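Local coordinates for protein beta-mannosidase (Trichoderma harzianum, PDB 4CVU) that probably hydrolyses beta-mannosidic bonds, releasing mannose from the non-reducing ends of beta-mannosides, as a fungal glycoside hydrolase of family 2, at residues V118-H123 with S140-S145; D234-G239 with N528-S533; G239-F244 with T520-L525. All blocks are in the same frame, centred on the assembly; numbering follows the deposited sequence.

How the interactions relate
Interactions 2 and 3 are buried neighbours, their centres about 8 Å apart, and both bring the end of strand 227-237 and the loop after it against helix 506-528 or the loop that follows that helix. Interaction 2 combines a carboxylate gripping a backbone N-H and a hydroxyl with an aromatic contact, whereas across interaction 3 largely apolar surfaces meet. They are sewn together by N242 of interaction 3, whose ND2 bonds the carbonyl oxygens of S529 and I532 in interaction 2. Interaction 1 stands apart, its centre about 42 Å from that of interaction 2. It is only partly buried, packs within the galactose-binding-like domain, and relies on small apolar contacts beside a disulfide.

Interaction 1. Residues V118-H123 with S140-S145. With MAN (alpha-D-mannopyranose), chain C.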
loop_
_atom_site.group_PDB
_atom_site.type_symbol
_atom_site.label_atom_id
_atom_site.label_comp_id
_atom_site.label_asym_id
_atom_site.label_seq_id
_atom_site.Cartn_x
_atom_site.Cartn_y
_atom_site.Cartn_z
ATOM N N VAL A 118 -18.967 5.712 33.507
ATOM C CA VAL A 118 -18.155 4.769 34.266
ATOM C C VAL A 118 -19.071 3.944 35.172
ATOM O O VAL A 118 -19.914 4.515 35.879
ATOM C CB VAL A 118 -17.112 5.513 35.126
ATOM C CG1 VAL A 118 -16.199 4.525 35.839
ATOM C CG2 VAL A 118 -16.293 6.481 34.277
ATOM N N LYS A 119 -18.902 2.621 35.141
ATOM C CA LYS A 119 -19.662 1.699 35.971
ATOM C C LYS A 119 -18.749 0.762 36.734
ATOM O O LYS A 119 -17.781 0.246 36.193
ATOM C CB LYS A 119 -20.620 0.839 35.149
ATOM C CG LYS A 119 -21.843 1.559 34.639
ATOM C CD LYS A 119 -22.854 0.562 34.092
ATOM C CE LYS A 119 -23.855 1.243 33.175
ATOM N NZ LYS A 119 -25.117 0.465 33.021
ATOM N N PHE A 120 -19.094 0.517 37.993
ATOM C CA PHE A 120 -18.328 -0.368 38.847
ATOM C C PHE A 120 -19.329 -1.290 39.551
ATOM O O PHE A 120 -20.233 -0.829 40.268
ATOM C CB PHE A 120 -17.484 0.440 39.848
ATOM C CG PHE A 120 -16.434 -0.372 40.554
ATOM C CD1 PHE A 120 -15.244 -0.681 39.931
ATOM C CD2 PHE A 120 -16.643 -0.844 41.832
ATOM C CE1 PHE A 120 -14.269 -1.421 40.571
ATOM C CE2 PHE A 120 -15.673 -1.595 42.480
ATOM C CZ PHE A 120 -14.486 -1.879 41.857
ATOM N N CYS A 121 -19.164 -2.588 39.318
ATOM C CA CYS A 121 -20.159 -3.597 39.684
ATOM C C CYS A 121 -21.557 -3.152 39.253
ATOM O O CYS A 121 -22.484 -3.125 40.058
ATOM C CB CYS A 121 -20.116 -3.880 41.188
ATOM S SG CYS A 121 -20.979 -5.418 41.617
ATOM N N ASP A 122 -21.693 -2.720 38.013
ATOM C CA ASP A 122 -22.988 -2.391 37.410
ATOM C C ASP A 122 -23.674 -1.085 37.902
ATOM O O ASP A 122 -24.788 -0.782 37.522
ATOM C CB ASP A 122 -23.922 -3.575 37.582
ATOM C CG ASP A 122 -24.517 -4.040 36.291
ATOM O OD1 ASP A 122 -24.688 -3.216 35.377
ATOM O OD2 ASP A 122 -24.829 -5.237 36.190
ATOM N N HIS A 123 -22.970 -0.300 38.701
ATOM C CA HIS A 123 -23.455 0.971 39.177
ATOM C C HIS A 123 -22.789 2.132 38.463
ATOM O O HIS A 123 -21.599 2.198 38.449
ATOM C CB HIS A 123 -23.127 1.072 40.656
ATOM C CG HIS A 123 -23.854 0.074 41.498
ATOM N ND1 HIS A 123 -24.068 0.255 42.840
ATOM C CD2 HIS A 123 -24.451 -1.092 41.178
ATOM C CE1 HIS A 123 -24.742 -0.771 43.316
ATOM N NE2 HIS A 123 -24.989 -1.602 42.327
ATOM N N SER A 140 -16.529 2.780 47.057
ATOM C CA SER A 140 -16.568 1.930 48.247
ATOM C C SER A 140 -17.887 1.180 48.386
ATOM O O SER A 140 -17.894 -0.022 48.672
ATOM C CB SER A 140 -16.298 2.762 49.503
ATOM O OG SER A 140 -14.938 3.152 49.542
ATOM N N SER A 141 -18.993 1.886 48.163
ATOM C CA SER A 141 -20.329 1.310 48.359
ATOM C C SER A 141 -20.726 0.353 47.227
ATOM O O SER A 141 -21.392 -0.640 47.453
ATOM C CB SER A 141 -21.387 2.416 48.551
ATOM O OG SER A 141 -21.611 3.161 47.367
ATOM N N ALA A 142 -20.304 0.645 45.997
ATOM C CA ALA A 142 -20.521 -0.287 44.888
ATOM C C ALA A 142 -19.795 -1.602 45.172
ATOM O O ALA A 142 -20.355 -2.675 44.999
ATOM C CB ALA A 142 -20.038 0.321 43.587
ATOM N N LEU A 143 -18.557 -1.501 45.642
ATOM C CA LEU A 143 -17.774 -2.676 46.009
ATOM C C LEU A 143 -18.466 -3.487 47.106
ATOM O O LEU A 143 -18.515 -4.710 47.034
ATOM C CB LEU A 143 -16.367 -2.254 46.454
ATOM C CG LEU A 143 -15.405 -3.317 46.997
ATOM C CD1 LEU A 143 -15.209 -4.440 45.997
ATOM C CD2 LEU A 143 -14.059 -2.704 47.356
ATOM N N ALA A 144 -19.002 -2.802 48.116
ATOM C CA ALA A 144 -19.654 -3.478 49.247
ATOM C C ALA A 144 -20.890 -4.253 48.820
ATOM O O ALA A 144 -21.092 -5.361 49.268
ATOM C CB ALA A 144 -20.019 -2.472 50.328
ATOM N N SER A 145 -21.706 -3.673 47.945
ATOM C CA SER A 145 -22.886 -4.362 47.395
ATOM C C SER A 145 -22.537 -5.503 46.419
ATOM O O SER A 145 -23.398 -6.321 46.086
ATOM C CB SER A 145 -23.795 -3.361 46.665
ATOM O OG SER A 145 -23.246 -2.984 45.398
HETATM C C1 MAN C . -28.117 5.733 40.008
HETATM C C2 MAN C . -27.517 4.577 40.806
HETATM C C3 MAN C . -26.631 3.711 39.910
HETATM C C4 MAN C . -27.414 3.280 38.670
HETATM C C5 MAN C . -27.915 4.531 37.930
HETATM C C6 MAN C . -28.719 4.189 36.683
HETATM O O2 MAN C . -28.547 3.803 41.397
HETATM O O3 MAN C . -26.137 2.598 40.627
HETATM O O4 MAN C . -26.607 2.467 37.837
HETATM O O5 MAN C . -28.720 5.329 38.794
HETATM O O6 MAN C . -29.176 5.388 36.075
#
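The tight turn F120-H123, which joins strands 116-120 and 123-126 into a beta hairpin, packs on helix 140-145 chiefly through A142. The CB of A142 lies 3.5 Å from F120 O and 4.0 Å from F120 CD2, meeting the phenyl ring at its edge and in its plane. A methyl group suits this place because it fills the angle between a backbone carbonyl and a ring rim. Further along the same edge, F120 CE2 is 4.1 Å from L143 CB; the two side chains run side by side and point the same way. F120 holds CG anti to its backbone N (chi1 -167°), which turns the ring toward the helix, where V139 and P150 also touch it. The hairpin belongs to the beta-sandwich of the galactose-binding-like domain, and its turn is of type I', with C121 and D122 at the positive phi values this class requires. C121 contributes more than packing: its SG forms a disulfide with C146, just beyond the helix segment, so the turn and helix are also joined covalently. On the other flank, H123 CE1 approaches S145 OG to 3.4 Å. That hydroxyl is turned back along its own helix and donates to A142 O at 2.9 Å, arriving 27° out of the carbonyl plane. H123 is also bordered by a mannose of a protein-attached glycan, whose O3 lies 3.4 Å from H123 CB, obliquely placed to the imidazole; the sugar is hydrogen-bonded to the backbone N of I124.

Interaction 2. Residues D234-G239 with N528-S533; sequences DIFRKG and NSHSIS. With NAG (2-acetamido-2-deoxy-beta-D-glucopyranose), chain E.
D234 and F236 project from strand 227-237, an edge strand of the immunoglobulin-like domain, onto H530 and S531 in the loop between helix 506-528 and strand 534-535 of the catalytic barrel, so the contact joins two domains. The hydrogen bonds centre on D234. A chi1 of -164° extends its carboxylate away from the strand's own N and across to the loop. OD2 accepts H530 N at 2.6 Å with its syn lone pair, in a nearly straight bond (164°), while OD1 receives S531 OG at 2.7 Å, almost along its C-O axis. N476 ND2 also donates to OD1, and N476 OD1 accepts from S529 OG, so one asparagine braces both sides of the junction. With an alanine here, the H530 N-H and the S531 hydroxyl would probably lose their acceptor, and the loop its polar tie to the strand. The aromatic contact is made by F236 and H530. H530 CB lies over the phenyl face as a CH-pi contact, 3.9 Å from the ring centroid, and H530 CD2 follows toward the rim, 3.5 Å from F236 CZ, with the ring planes inclined at 46°. Beside it, F236 CB meets S531 CB at 4.1 Å. The imidazole also reaches the glycan: H530 NE2 gives a weak, bent hydrogen bond of 3.1 Å to O7 of a protein-attached N-acetylglucosamine, a sugar that R473 NH1 bonds too.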
loop_
_atom_site.group_PDB
_atom_site.type_symbol
_atom_site.label_atom_id
_atom_site.label_comp_id
_atom_site.label_asym_id
_atom_site.label_seq_id
_atom_site.Cartn_x
_atom_site.Cartn_y
_atom_site.Cartn_z
ATOM N N ASP A 234 5.891 25.854 42.720
ATOM C CA ASP A 234 6.062 27.182 42.121
ATOM C C ASP A 234 7.337 27.766 42.717
ATOM O O ASP A 234 7.381 28.086 43.914
ATOM C CB ASP A 234 4.857 28.073 42.414
ATOM C CG ASP A 234 4.787 29.306 41.514
ATOM O OD1 ASP A 234 5.471 29.381 40.447
ATOM O OD2 ASP A 234 4.027 30.214 41.869
ATOM N N ILE A 235 8.387 27.803 41.907
ATOM C CA ILE A 235 9.640 28.402 42.296
ATOM C C ILE A 235 9.747 29.742 41.588
ATOM O O ILE A 235 9.743 29.809 40.348
ATOM C CB ILE A 235 10.827 27.523 41.946
ATOM C CG1 ILE A 235 10.700 26.182 42.679
ATOM C CG2 ILE A 235 12.093 28.221 42.366
ATOM C CD1 ILE A 235 11.764 25.184 42.318
ATOM N N PHE A 236 9.787 30.802 42.378
ATOM C CA PHE A 236 9.812 32.170 41.858
ATOM C C PHE A 236 10.724 33.047 42.724
ATOM O O PHE A 236 11.171 32.619 43.787
ATOM C CB PHE A 236 8.398 32.758 41.799
ATOM C CG PHE A 236 7.644 32.677 43.090
ATOM C CD1 PHE A 236 7.060 31.480 43.510
ATOM C CD2 PHE A 236 7.517 33.797 43.896
ATOM C CE1 PHE A 236 6.374 31.410 44.691
ATOM C CE2 PHE A 236 6.836 33.733 45.094
ATOM C CZ PHE A 236 6.272 32.532 45.497
ATOM N N ARG A 237 11.015 34.253 42.241
ATOM C CA ARG A 237 11.775 35.219 43.021
ATOM C C ARG A 237 10.813 35.898 43.973
ATOM O O ARG A 237 9.645 36.151 43.644
ATOM C CB ARG A 237 12.438 36.263 42.107
ATOM C CG ARG A 237 13.531 35.725 41.175
ATOM C CD ARG A 237 14.855 35.561 41.891
ATOM N NE ARG A 237 15.928 35.078 41.026
ATOM C CZ ARG A 237 17.216 35.005 41.373
ATOM N NH1 ARG A 237 17.617 35.403 42.579
ATOM N NH2 ARG A 237 18.122 34.545 40.516
ATOM N N LYS A 238 11.301 36.219 45.158
ATOM C CA LYS A 238 10.448 36.855 46.130
ATOM C C LYS A 238 9.920 38.187 45.562
ATOM O O LYS A 238 10.659 38.963 44.964
ATOM C CB LYS A 238 11.204 37.065 47.434
ATOM C CG LYS A 238 10.289 37.353 48.601
ATOM C CD LYS A 238 10.898 36.934 49.933
ATOM C CE LYS A 238 9.920 37.220 51.070
ATOM N NZ LYS A 238 8.589 36.575 50.798
ATOM N N GLY A 239 8.628 38.424 45.728
ATOM C CA GLY A 239 7.970 39.624 45.187
ATOM C C GLY A 239 7.515 39.508 43.725
ATOM O O GLY A 239 6.940 40.442 43.187
ATOM N N ASN A 528 -2.494 29.957 41.041
ATOM C CA ASN A 528 -1.656 28.735 41.100
ATOM C C ASN A 528 -0.222 28.872 40.603
ATOM O O ASN A 528 0.532 27.887 40.592
ATOM C CB ASN A 528 -2.392 27.605 40.369
ATOM C CG ASN A 528 -3.608 27.122 41.153
ATOM O OD1 ASN A 528 -3.477 26.364 42.109
ATOM N ND2 ASN A 528 -4.786 27.560 40.746
ATOM N N SER A 529 0.167 30.086 40.228
ATOM C CA SER A 529 1.520 30.351 39.723
ATOM C C SER A 529 1.879 31.827 39.838
ATOM O O SER A 529 1.101 32.678 39.396
ATOM C CB SER A 529 1.622 29.934 38.226
ATOM O OG SER A 529 2.965 29.983 37.783
ATOM N N HIS A 530 3.042 32.123 40.426
ATOM C CA HIS A 530 3.611 33.493 40.442
ATOM C C HIS A 530 4.672 33.662 39.331
ATOM O O HIS A 530 5.085 34.782 39.042
ATOM C CB HIS A 530 4.270 33.830 41.805
ATOM C CG HIS A 530 3.320 33.850 42.966
ATOM N ND1 HIS A 530 2.399 34.858 43.160
ATOM C CD2 HIS A 530 3.163 32.991 44.002
ATOM C CE1 HIS A 530 1.701 34.606 44.257
ATOM N NE2 HIS A 530 2.148 33.482 44.788
ATOM N N SER A 531 5.078 32.539 38.724
ATOM C CA SER A 531 6.250 32.479 37.871
ATOM C C SER A 531 5.947 32.533 36.350
ATOM O O SER A 531 6.793 32.960 35.561
ATOM C CB SER A 531 7.040 31.205 38.204
ATOM O OG SER A 531 6.271 30.045 38.003
ATOM N N ILE A 532 4.743 32.128 35.950
ATOM C CA ILE A 532 4.436 31.966 34.526
ATOM C C ILE A 532 3.522 33.071 34.009
ATOM O O ILE A 532 2.396 33.207 34.486
ATOM C CB ILE A 532 3.773 30.624 34.249
ATOM C CG1 ILE A 532 4.693 29.473 34.707
ATOM C CG2 ILE A 532 3.443 30.509 32.759
ATOM C CD1 ILE A 532 6.081 29.480 34.113
ATOM N N SER A 533 4.008 33.825 33.018
ATOM C CA SER A 533 3.244 34.934 32.418
ATOM C C SER A 533 2.124 34.443 31.485
ATOM O O SER A 533 2.089 33.276 31.090
ATOM C CB SER A 533 4.162 35.848 31.617
ATOM O OG SER A 533 5.217 36.330 32.388
HETATM C C1 NAG E . 1.318 28.736 47.231
HETATM C C2 NAG E . 0.904 30.146 47.642
HETATM C C3 NAG E . -0.545 30.142 48.083
HETATM C C4 NAG E . -1.436 29.590 46.953
HETATM C C5 NAG E . -0.891 28.237 46.497
HETATM C C6 NAG E . -1.568 27.639 45.268
HETATM C C7 NAG E . 2.694 31.565 48.525
HETATM C C8 NAG E . 3.549 31.917 49.709
HETATM N N2 NAG E . 1.796 30.606 48.701
HETATM O O3 NAG E . -0.905 31.465 48.392
HETATM O O4 NAG E . -2.760 29.415 47.416
HETATM O O5 NAG E . 0.474 28.329 46.181
HETATM O O6 NAG E . -1.073 26.318 45.114
HETATM O O7 NAG E . 2.850 32.169 47.466
#

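Interaction 3. Residues G239-F244 with T520-L525. With MAN (alpha-D-mannopyranose), chain B.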
loop_
_atom_site.group_PDB
_atom_site.type_symbol
_atom_site.label_atom_id
_atom_site.label_comp_id
_atom_site.label_asym_id
_atom_site.label_seq_id
_atom_site.Cartn_x
_atom_site.Cartn_y
_atom_site.Cartn_z
ATOM N N GLY A 239 8.628 38.424 45.728
ATOM C CA GLY A 239 7.970 39.624 45.187
ATOM C C GLY A 239 7.515 39.508 43.725
ATOM O O GLY A 239 6.940 40.442 43.187
ATOM N N GLN A 240 7.797 38.377 43.082
ATOM C CA GLN A 240 7.508 38.203 41.642
ATOM C C GLN A 240 6.018 38.079 41.390
ATOM O O GLN A 240 5.314 37.353 42.091
ATOM C CB GLN A 240 8.249 36.977 41.068
ATOM C CG GLN A 240 7.983 36.667 39.585
ATOM C CD GLN A 240 8.860 35.545 39.039
ATOM O OE1 GLN A 240 9.675 34.936 39.748
ATOM N NE2 GLN A 240 8.711 35.276 37.725
ATOM N N PHE A 241 5.555 38.736 40.344
ATOM C CA PHE A 241 4.212 38.537 39.843
ATOM C C PHE A 241 4.175 38.203 38.342
ATOM O O PHE A 241 5.104 38.506 37.619
ATOM C CB PHE A 241 3.367 39.776 40.116
ATOM C CG PHE A 241 1.937 39.630 39.680
ATOM C CD1 PHE A 241 1.076 38.790 40.362
ATOM C CD2 PHE A 241 1.479 40.267 38.550
ATOM C CE1 PHE A 241 -0.232 38.649 39.952
ATOM C CE2 PHE A 241 0.179 40.113 38.135
ATOM C CZ PHE A 241 -0.678 39.312 38.843
ATOM N N ASN A 242 3.097 37.611 37.880
ATOM C CA ASN A 242 2.967 37.261 36.483
ATOM C C ASN A 242 3.084 38.462 35.562
ATOM O O ASN A 242 2.501 39.490 35.814
ATOM C CB ASN A 242 1.628 36.566 36.264
ATOM C CG ASN A 242 1.330 35.530 37.330
ATOM O OD1 ASN A 242 1.053 35.852 38.473
ATOM N ND2 ASN A 242 1.375 34.297 36.954
ATOM N N ASN A 243 3.840 38.307 34.487
ATOM C CA ASN A 243 3.922 39.310 33.433
ATOM C C ASN A 243 4.805 40.534 33.748
ATOM O O ASN A 243 4.894 41.450 32.974
ATOM C CB ASN A 243 2.516 39.738 32.990
ATOM C CG ASN A 243 1.791 38.655 32.198
ATOM O OD1 ASN A 243 1.799 38.699 30.990
ATOM N ND2 ASN A 243 1.220 37.689 32.854
ATOM N N PHE A 244 5.484 40.527 34.890
ATOM C CA PHE A 244 6.383 41.616 35.288
ATOM C C PHE A 244 7.787 41.053 35.578
ATOM O O PHE A 244 7.933 39.943 36.135
ATOM C CB PHE A 244 5.835 42.349 36.525
ATOM C CG PHE A 244 4.592 43.145 36.254
ATOM C CD1 PHE A 244 3.360 42.563 36.353
ATOM C CD2 PHE A 244 4.663 44.474 35.883
ATOM C CE1 PHE A 244 2.197 43.275 36.098
ATOM C CE2 PHE A 244 3.514 45.199 35.613
ATOM C CZ PHE A 244 2.278 44.601 35.707
ATOM N N THR A 520 -11.802 34.780 34.305
ATOM C CA THR A 520 -11.757 33.436 34.915
ATOM C C THR A 520 -10.350 32.851 34.818
ATOM O O THR A 520 -9.715 32.560 35.834
ATOM C CB THR A 520 -12.737 32.461 34.255
ATOM O OG1 THR A 520 -14.040 33.031 34.241
ATOM C CG2 THR A 520 -12.786 31.131 35.008
ATOM N N LEU A 521 -9.864 32.718 33.588
ATOM C CA LEU A 521 -8.591 32.036 33.343
ATOM C C LEU A 521 -7.350 32.737 33.934
ATOM O O LEU A 521 -6.508 32.074 34.522
ATOM C CB LEU A 521 -8.413 31.753 31.845
ATOM C CG LEU A 521 -8.934 30.401 31.309
ATOM C CD1 LEU A 521 -10.256 29.947 31.878
ATOM C CD2 LEU A 521 -9.018 30.420 29.801
ATOM N N PHE A 522 -7.207 34.046 33.775
ATOM C CA PHE A 522 -6.021 34.702 34.370
ATOM C C PHE A 522 -6.032 34.597 35.892
ATOM O O PHE A 522 -4.988 34.425 36.512
ATOM C CB PHE A 522 -5.885 36.181 33.976
ATOM C CG PHE A 522 -4.638 36.850 34.525
ATOM C CD1 PHE A 522 -3.385 36.310 34.275
ATOM C CD2 PHE A 522 -4.719 38.024 35.273
ATOM C CE1 PHE A 522 -2.222 36.911 34.744
ATOM C CE2 PHE A 522 -3.566 38.637 35.756
ATOM C CZ PHE A 522 -2.314 38.076 35.500
ATOM N N ASN A 523 -7.215 34.747 36.501
ATOM C CA ASN A 523 -7.331 34.542 37.956
ATOM C C ASN A 523 -6.958 33.145 38.371
ATOM O O ASN A 523 -6.231 32.980 39.309
ATOM C CB ASN A 523 -8.719 34.902 38.495
ATOM C CG ASN A 523 -8.762 36.323 38.965
ATOM O OD1 ASN A 523 -8.113 36.645 39.961
ATOM N ND2 ASN A 523 -9.475 37.195 38.247
ATOM N N VAL A 524 -7.411 32.142 37.623
ATOM C CA VAL A 524 -7.043 30.741 37.930
ATOM C C VAL A 524 -5.530 30.504 37.832
ATOM O O VAL A 524 -4.929 29.881 38.719
ATOM C CB VAL A 524 -7.768 29.732 37.032
ATOM C CG1 VAL A 524 -7.208 28.325 37.222
ATOM C CG2 VAL A 524 -9.254 29.713 37.326
ATOM N N LEU A 525 -4.889 31.004 36.786
ATOM C CA LEU A 525 -3.424 30.862 36.664
ATOM C C LEU A 525 -2.675 31.588 37.798
ATOM O O LEU A 525 -1.728 31.036 38.392
ATOM C CB LEU A 525 -2.925 31.426 35.344
ATOM C CG LEU A 525 -1.401 31.497 35.183
ATOM C CD1 LEU A 525 -0.754 30.133 35.374
ATOM C CD2 LEU A 525 -1.062 32.033 33.805
HETATM C C1 MAN B . -10.690 36.233 44.296
HETATM C C2 MAN B . -11.437 37.199 43.391
HETATM C C3 MAN B . -10.561 37.634 42.200
HETATM C C4 MAN B . -9.285 38.263 42.770
HETATM C C5 MAN B . -8.593 37.212 43.644
HETATM C C6 MAN B . -7.310 37.707 44.283
HETATM O O2 MAN B . -11.737 38.339 44.226
HETATM O O3 MAN B . -11.240 38.604 41.395
HETATM O O4 MAN B . -8.469 38.794 41.705
HETATM O O5 MAN B . -9.449 36.809 44.719
HETATM O O6 MAN B . -6.765 36.672 45.115
#
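The amide nitrogen ND2 of N242 is gripped by two backbone carbonyls, those of S529 and I532, and in the same place lies 4.3 Å from CG of L525 on helix 506-528. An asparagine suits this position: its short side chain brings two N-H groups to a buried spot where two carbonyl oxygens need donors. N242 OD1 lies over one face of the F241 ring, 3.4 Å above its plane and offset toward the rim. From the helix, F522 reaches the loop. CB of N242 meets F522 CE1 at 4.2 Å, at the ring's edge and near its plane. With chi1 at -177° the F522 ring is carried off the helix flank and out to the loop, where its CZ comes within 3.9 Å of F241 CZ; the two aromatic side chains arrive from opposite directions. The loop 239-244, which links strands 227-237 and 252-261 of the immunoglobulin-like domain, is thus seated on a helix of the catalytic barrel. It bends there through a type II beta turn, F241 to F244, with a weak bond from F244 N to F241 O across it. The third turn position needs a positive phi (78°), which asparagine tolerates better than most residues, and N243 occupies it; its side chain passes F522 in the opposite direction. I546 packs on F241, N243 and F522, adding a further apolar surface. From a different side of the helix, N523 OD1 accepts a 2.8 Å hydrogen bond from O4 of a mannose in a protein-attached glycan, while N523 ND2 bonds T519 O one turn back.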